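Endo-beta-1,4-mannanase (Alicyclobacillus acidocaldarius, PDB 4CD8) hydrolyses internal beta-1,4-mannosidic linkages of mannans as a family GH113 glycoside hydrolase with a TIM-barrel fold. Local coordinates at residues M131-Y134 with A135-K139; G125-S128 with D129-A132. One frame throughout, in Å; residues are numbered along the deposited sequence.

Contact 1 of 2, residues M131-Y134 with A135-K139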
ATOM      1  N   MET A 131       3.290 -14.899  -1.842  1.00 14.84           N
ATOM      2  CA  MET A 131       2.419 -14.414  -0.771  1.00 17.99           C
ATOM      3  C   MET A 131       2.435 -15.348   0.435  1.00 16.74           C
ATOM      4  O   MET A 131       2.443 -14.883   1.576  1.00 16.69           O
ATOM      5  CB  MET A 131       0.976 -14.254  -1.242  1.00 16.55           C
ATOM      6  CG  MET A 131       0.731 -13.176  -2.272  1.00 21.96           C
ATOM      7  SD  MET A 131       1.183 -11.552  -1.661  1.00 31.36           S
ATOM      8  CE  MET A 131       2.637 -11.512  -2.464  1.00 16.08           C
ATOM      9  N   ALA A 132       2.429 -16.655   0.179  1.00 16.30           N
ATOM     10  CA  ALA A 132       2.491 -17.637   1.277  1.00 18.26           C
ATOM     11  C   ALA A 132       3.770 -17.466   2.089  1.00 16.33           C
ATOM     12  O   ALA A 132       3.777 -17.503   3.313  1.00 17.91           O
ATOM     13  CB  ALA A 132       2.420 -19.015   0.692  1.00 15.34           C
ATOM     14  N   HIS A 133       4.886 -17.244   1.369  1.00 15.97           N
ATOM     15  CA  HIS A 133       6.172 -17.047   2.027  1.00 14.95           C
ATOM     16  C   HIS A 133       6.128 -15.829   2.935  1.00 14.28           C
ATOM     17  O   HIS A 133       6.574 -15.892   4.079  1.00 17.51           O
ATOM     18  CB  HIS A 133       7.315 -16.877   1.010  1.00 20.40           C
ATOM     19  CG  HIS A 133       8.612 -16.500   1.644  1.00 19.59           C
ATOM     20  ND1 HIS A 133       9.460 -17.427   2.202  1.00 22.37           N
ATOM     21  CD2 HIS A 133       9.179 -15.289   1.867  1.00 18.84           C
ATOM     22  CE1 HIS A 133      10.501 -16.808   2.729  1.00 25.24           C
ATOM     23  NE2 HIS A 133      10.358 -15.509   2.538  1.00 22.70           N
ATOM     24  N   TYR A 134       5.619 -14.702   2.412  1.00 15.48           N
ATOM     25  CA  TYR A 134       5.606 -13.488   3.202  1.00 13.83           C
ATOM     26  C   TYR A 134       4.509 -13.442   4.245  1.00 14.55           C
ATOM     27  O   TYR A 134       4.720 -12.813   5.256  1.00 15.25           O
ATOM     28  CB  TYR A 134       5.674 -12.229   2.335  1.00 14.54           C
ATOM     29  CG  TYR A 134       7.033 -12.111   1.647  1.00 16.20           C
ATOM     30  CD1 TYR A 134       8.185 -11.903   2.375  1.00 16.73           C
ATOM     31  CD2 TYR A 134       7.138 -12.263   0.269  1.00 14.24           C
ATOM     32  CE1 TYR A 134       9.433 -11.795   1.757  1.00 15.97           C
ATOM     33  CE2 TYR A 134       8.365 -12.143  -0.350  1.00 15.22           C
ATOM     34  CZ  TYR A 134       9.505 -11.947   0.404  1.00 16.61           C
ATOM     35  OH  TYR A 134      10.717 -11.851  -0.222  1.00 19.59           O
ATOM     36  N   ALA A 135       3.443 -14.208   4.030  1.00 14.71           N
ATOM     37  CA  ALA A 135       2.388 -14.319   5.046  1.00 16.06           C
ATOM     38  C   ALA A 135       2.956 -15.015   6.282  1.00 15.58           C
ATOM     39  O   ALA A 135       2.685 -14.598   7.412  1.00 15.08           O
ATOM     40  CB  ALA A 135       1.184 -15.102   4.507  1.00 17.09           C
ATOM     41  N   HIS A 136       3.810 -16.011   6.032  1.00 14.28           N
ATOM     42  CA  HIS A 136       4.492 -16.742   7.099  1.00 19.04           C
ATOM     43  C   HIS A 136       5.462 -15.845   7.851  1.00 18.80           C
ATOM     44  O   HIS A 136       5.515 -15.858   9.057  1.00 17.29           O
ATOM     45  CB  HIS A 136       5.199 -17.984   6.515  1.00 22.12           C
ATOM     46  CG  HIS A 136       6.042 -18.738   7.491  1.00 26.40           C
ATOM     47  ND1 HIS A 136       5.499 -19.428   8.546  1.00 23.63           N
ATOM     48  CD2 HIS A 136       7.381 -18.970   7.534  1.00 32.73           C
ATOM     49  CE1 HIS A 136       6.462 -20.035   9.219  1.00 35.61           C
ATOM     50  NE2 HIS A 136       7.616 -19.783   8.620  1.00 35.68           N
ATOM     51  N   VAL A 137       6.208 -15.011   7.105  1.00 16.40           N
ATOM     52  CA  VAL A 137       7.073 -14.008   7.718  1.00 18.33           C
ATOM     53  C   VAL A 137       6.257 -13.011   8.560  1.00 15.62           C
ATOM     54  O   VAL A 137       6.642 -12.695   9.684  1.00 16.58           O
ATOM     55  CB  VAL A 137       7.911 -13.242   6.660  1.00 17.35           C
ATOM     56  CG1 VAL A 137       8.590 -12.041   7.282  1.00 18.77           C
ATOM     57  CG2 VAL A 137       8.940 -14.170   5.973  1.00 19.27           C
ATOM     58  N   ALA A 138       5.101 -12.592   8.029  1.00 14.65           N
ATOM     59  CA  ALA A 138       4.189 -11.707   8.759  1.00 14.64           C
ATOM     60  C   ALA A 138       3.739 -12.318  10.094  1.00 14.74           C
ATOM     61  O   ALA A 138       3.711 -11.632  11.100  1.00 15.26           O
ATOM     62  CB  ALA A 138       2.990 -11.328   7.912  1.00 14.23           C
ATOM     63  N   LYS A 139       3.439 -13.616  10.083  1.00 15.06           N
ATOM     64  CA  LYS A 139       2.981 -14.269  11.311  1.00 16.24           C
ATOM     65  C   LYS A 139       4.120 -14.341  12.329  1.00 15.96           C
ATOM     66  O   LYS A 139       3.966 -13.990  13.516  1.00 18.68           O
ATOM     67  CB  LYS A 139       2.454 -15.654  11.001  1.00 16.54           C
ATOM     68  CG  LYS A 139       2.152 -16.420  12.284  1.00 20.49           C
ATOM     69  CD  LYS A 139       1.189 -17.558  12.050  1.00 22.74           C
ATOM     70  CE  LYS A 139       1.016 -18.358  13.342  1.00 24.80           C
ATOM     71  NZ  LYS A 139      -0.134 -19.268  13.207  1.00 21.55           N
TER

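Contact 2 of 2, residues G125-S128 with D129-A132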
ATOM      1  N   GLY A 125       0.583 -19.416  -9.468  1.00 16.39           N
ATOM      2  CA  GLY A 125       1.440 -20.321  -8.709  1.00 17.79           C
ATOM      3  C   GLY A 125       2.642 -19.591  -8.142  1.00 16.50           C
ATOM      4  O   GLY A 125       2.978 -19.707  -6.987  1.00 17.78           O
ATOM      5  N   SER A 126       3.309 -18.815  -8.998  1.00 17.26           N
ATOM      6  CA  SER A 126       4.467 -18.054  -8.546  1.00 17.80           C
ATOM      7  C   SER A 126       4.070 -17.026  -7.490  1.00 14.00           C
ATOM      8  O   SER A 126       4.762 -16.853  -6.500  1.00 16.22           O
ATOM      9  CB  SER A 126       5.073 -17.285  -9.702  1.00 18.35           C
ATOM     10  OG  SER A 126       5.541 -18.146 -10.712  1.00 20.21           O
ATOM     11  N   TYR A 127       2.958 -16.346  -7.746  1.00 17.01           N
ATOM     12  CA  TYR A 127       2.465 -15.291  -6.848  1.00 15.30           C
ATOM     13  C   TYR A 127       1.989 -15.848  -5.489  1.00 15.36           C
ATOM     14  O   TYR A 127       2.307 -15.311  -4.451  1.00 16.08           O
ATOM     15  CB  TYR A 127       1.338 -14.565  -7.513  1.00 15.35           C
ATOM     16  CG  TYR A 127       0.914 -13.341  -6.775  1.00 14.69           C
ATOM     17  CD1 TYR A 127       1.654 -12.168  -6.834  1.00 17.01           C
ATOM     18  CD2 TYR A 127      -0.242 -13.313  -6.045  1.00 14.42           C
ATOM     19  CE1 TYR A 127       1.270 -11.038  -6.161  1.00 14.03           C
ATOM     20  CE2 TYR A 127      -0.648 -12.181  -5.373  1.00 16.36           C
ATOM     21  CZ  TYR A 127       0.093 -11.036  -5.417  1.00 16.65           C
ATOM     22  OH  TYR A 127      -0.329  -9.909  -4.756  1.00 18.81           O
ATOM     23  N   SER A 128       1.299 -16.982  -5.542  1.00 15.15           N
ATOM     24  CA  SER A 128       0.797 -17.620  -4.315  1.00 15.30           C
ATOM     25  C   SER A 128       1.987 -18.127  -3.477  1.00 14.21           C
ATOM     26  O   SER A 128       2.037 -17.975  -2.265  1.00 16.30           O
ATOM     27  CB  SER A 128      -0.164 -18.734  -4.672  1.00 19.90           C
ATOM     28  OG  SER A 128      -0.547 -19.374  -3.501  1.00 26.45           O
ATOM     29  N   ASP A 129       3.035 -18.590  -4.178  1.00 14.39           N
ATOM     30  CA  ASP A 129       4.248 -19.008  -3.513  1.00 15.66           C
ATOM     31  C   ASP A 129       4.864 -17.789  -2.760  1.00 15.16           C
ATOM     32  O   ASP A 129       5.288 -17.867  -1.618  1.00 16.01           O
ATOM     33  CB  ASP A 129       5.182 -19.588  -4.583  1.00 19.23           C
ATOM     34  CG  ASP A 129       5.011 -21.074  -4.802  1.00 21.38           C
ATOM     35  OD1 ASP A 129       4.130 -21.702  -4.188  1.00 24.72           O
ATOM     36  OD2 ASP A 129       5.768 -21.620  -5.629  1.00 24.57           O
ATOM     37  N   MET A 130       4.950 -16.666  -3.448  1.00 15.31           N
ATOM     38  CA  MET A 130       5.460 -15.478  -2.844  1.00 14.80           C
ATOM     39  C   MET A 130       4.612 -14.984  -1.658  1.00 15.07           C
ATOM     40  O   MET A 130       5.170 -14.676  -0.611  1.00 16.18           O
ATOM     41  CB  MET A 130       5.523 -14.397  -3.906  1.00 17.13           C
ATOM     42  CG  MET A 130       6.163 -13.116  -3.438  1.00 17.04           C
ATOM     43  SD  MET A 130       6.314 -11.804  -4.615  1.00 20.22           S
ATOM     44  CE  MET A 130       4.728 -11.044  -4.648  1.00 20.09           C
ATOM     45  N   MET A 131       3.290 -14.899  -1.842  1.00 14.84           N
ATOM     46  CA  MET A 131       2.419 -14.414  -0.771  1.00 17.99           C
ATOM     47  C   MET A 131       2.435 -15.348   0.435  1.00 16.74           C
ATOM     48  O   MET A 131       2.443 -14.883   1.576  1.00 16.69           O
ATOM     49  CB  MET A 131       0.976 -14.254  -1.242  1.00 16.55           C
ATOM     50  CG  MET A 131       0.731 -13.176  -2.272  1.00 21.96           C
ATOM     51  SD  MET A 131       1.183 -11.552  -1.661  1.00 31.36           S
ATOM     52  CE  MET A 131       2.637 -11.512  -2.464  1.00 16.08           C
ATOM     53  N   ALA A 132       2.429 -16.655   0.179  1.00 16.30           N
ATOM     54  CA  ALA A 132       2.491 -17.637   1.277  1.00 18.26           C
ATOM     55  C   ALA A 132       3.770 -17.466   2.089  1.00 16.33           C
ATOM     56  O   ALA A 132       3.777 -17.503   3.313  1.00 17.91           O
ATOM     57  CB  ALA A 132       2.420 -19.015   0.692  1.00 15.34           C
TER

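Contact 1 of 2, residues M131-Y134 with A135-K139
Val-137 sets its CG2 methyl beside two aromatic rings of the preceding turn, those of His-133 and Tyr-134. All three lie on helix 120-140, one of the outer helices of the TIM barrel. The methyl meets His-133 at NE2, 4.0 Å from CG2, and the two side chains run at a slant to each other. Its approach to Tyr-134 is looser, with CG2 4.3 Å from CD1. Val-137 has CG1 anti to its backbone N (chi1 169°), which turns CG2 back along the helix toward these rings.

The two rings also meet each other. His-133 CD2 lies 3.4 Å above the plane of the Tyr-134 ring, over its centre. In turn Tyr-134 CD2 sits in the plane of the imidazole, at its edge. The two ring planes are nearly perpendicular, His-133 presenting its CD2 edge to the Tyr-134 face. The rotation of the imidazole is further fixed by a hydrogen bond between His-133 NE2 and Asp-73 OD1. Beyond this cluster, Tyr-134 packs edge-to-face with Phe-51 and touches Ile-76 of helix 73-85. It therefore joins its helix to the barrel wall and to a neighbouring helix.

On another side, Ala-135 and Ala-138 are buried and carry only a methyl each. Both touch Tyr-173, and Ala-138 also rests on Leu-92 of strand 89-98. The backbone makes four successive i to i+4 hydrogen bonds. That from Ala-135 N to Met-131 O is 2.7 Å long, and Ala-135 CB lies 3.2 Å from the same oxygen.

Contact 2 of 2, residues G125-S128 with D129-A132
Tyr-127 and Met-131 meet through different first torsions. Tyr-127 holds CG anti to its backbone N (chi1 -171°), which swings the ring forward along the helix. Met-131 keeps CG anti to its carbonyl carbon (chi1 -67°) and bends again at chi2, and its side chain comes back over the ring. Its CG lies over one face, 4.0 Å from the centroid of the Tyr-127 ring, in a CH-pi contact. The nearest ring atom is Tyr-127 CE2, 3.5 Å from Met-131 CG. The sulfur stands obliquely to the ring, with Met-131 SD 4.5 Å from the Tyr-127 centroid.

This is a Met-aromatic contact between residues i and i+4, on the side of helix 120-140 that faces the TIM-barrel wall. Met-130 brings its CE methyl obliquely to the same side of the ring, near CD1 and CE1, 3.8 Å from Tyr-127 CE1. The phenol is held at its far end by a hydrogen bond from OH to the carbonyl oxygen of Val-148, on strand 145-150. Trp-123 stacks on the ring as well. An alanine at Tyr-127 is likely to leave the Met-131 side chain without the ring it lies over and the Val-148 carbonyl without this donor.

On the flank toward helix 159-172, Arg-168 forms a salt bridge with Asp-129 OD1 and a hydrogen bond with Ser-128 OG. Four i to i+4 backbone bonds join the turns. That from Met-131 N to Tyr-127 O is 2.8 Å long.

Overall arrangement
Contacts 1 and 2 are overlapping spans of helix 120-140, with centres 10 Å apart. They share Met-131 and Ala-132. Met-131 uses its side chain in contact 2 and its carbonyl oxygen in contact 1. Both contacts also reach helix 159-172 and strand 89-98. Contact 1 reaches helix 73-85 too, while contact 2 touches the short strand 63-64. Neither meets the ligands directly. The side chain of Tyr-127 lies about 11 Å from the bound mannose-like imidazole MVL, and that of Met-131 about 13 Å. The side chain of Met-130 is about 13 Å from the bound mannose. Strand 89-98, which both contacts touch, also carries Asn-97 of the mannose pocket.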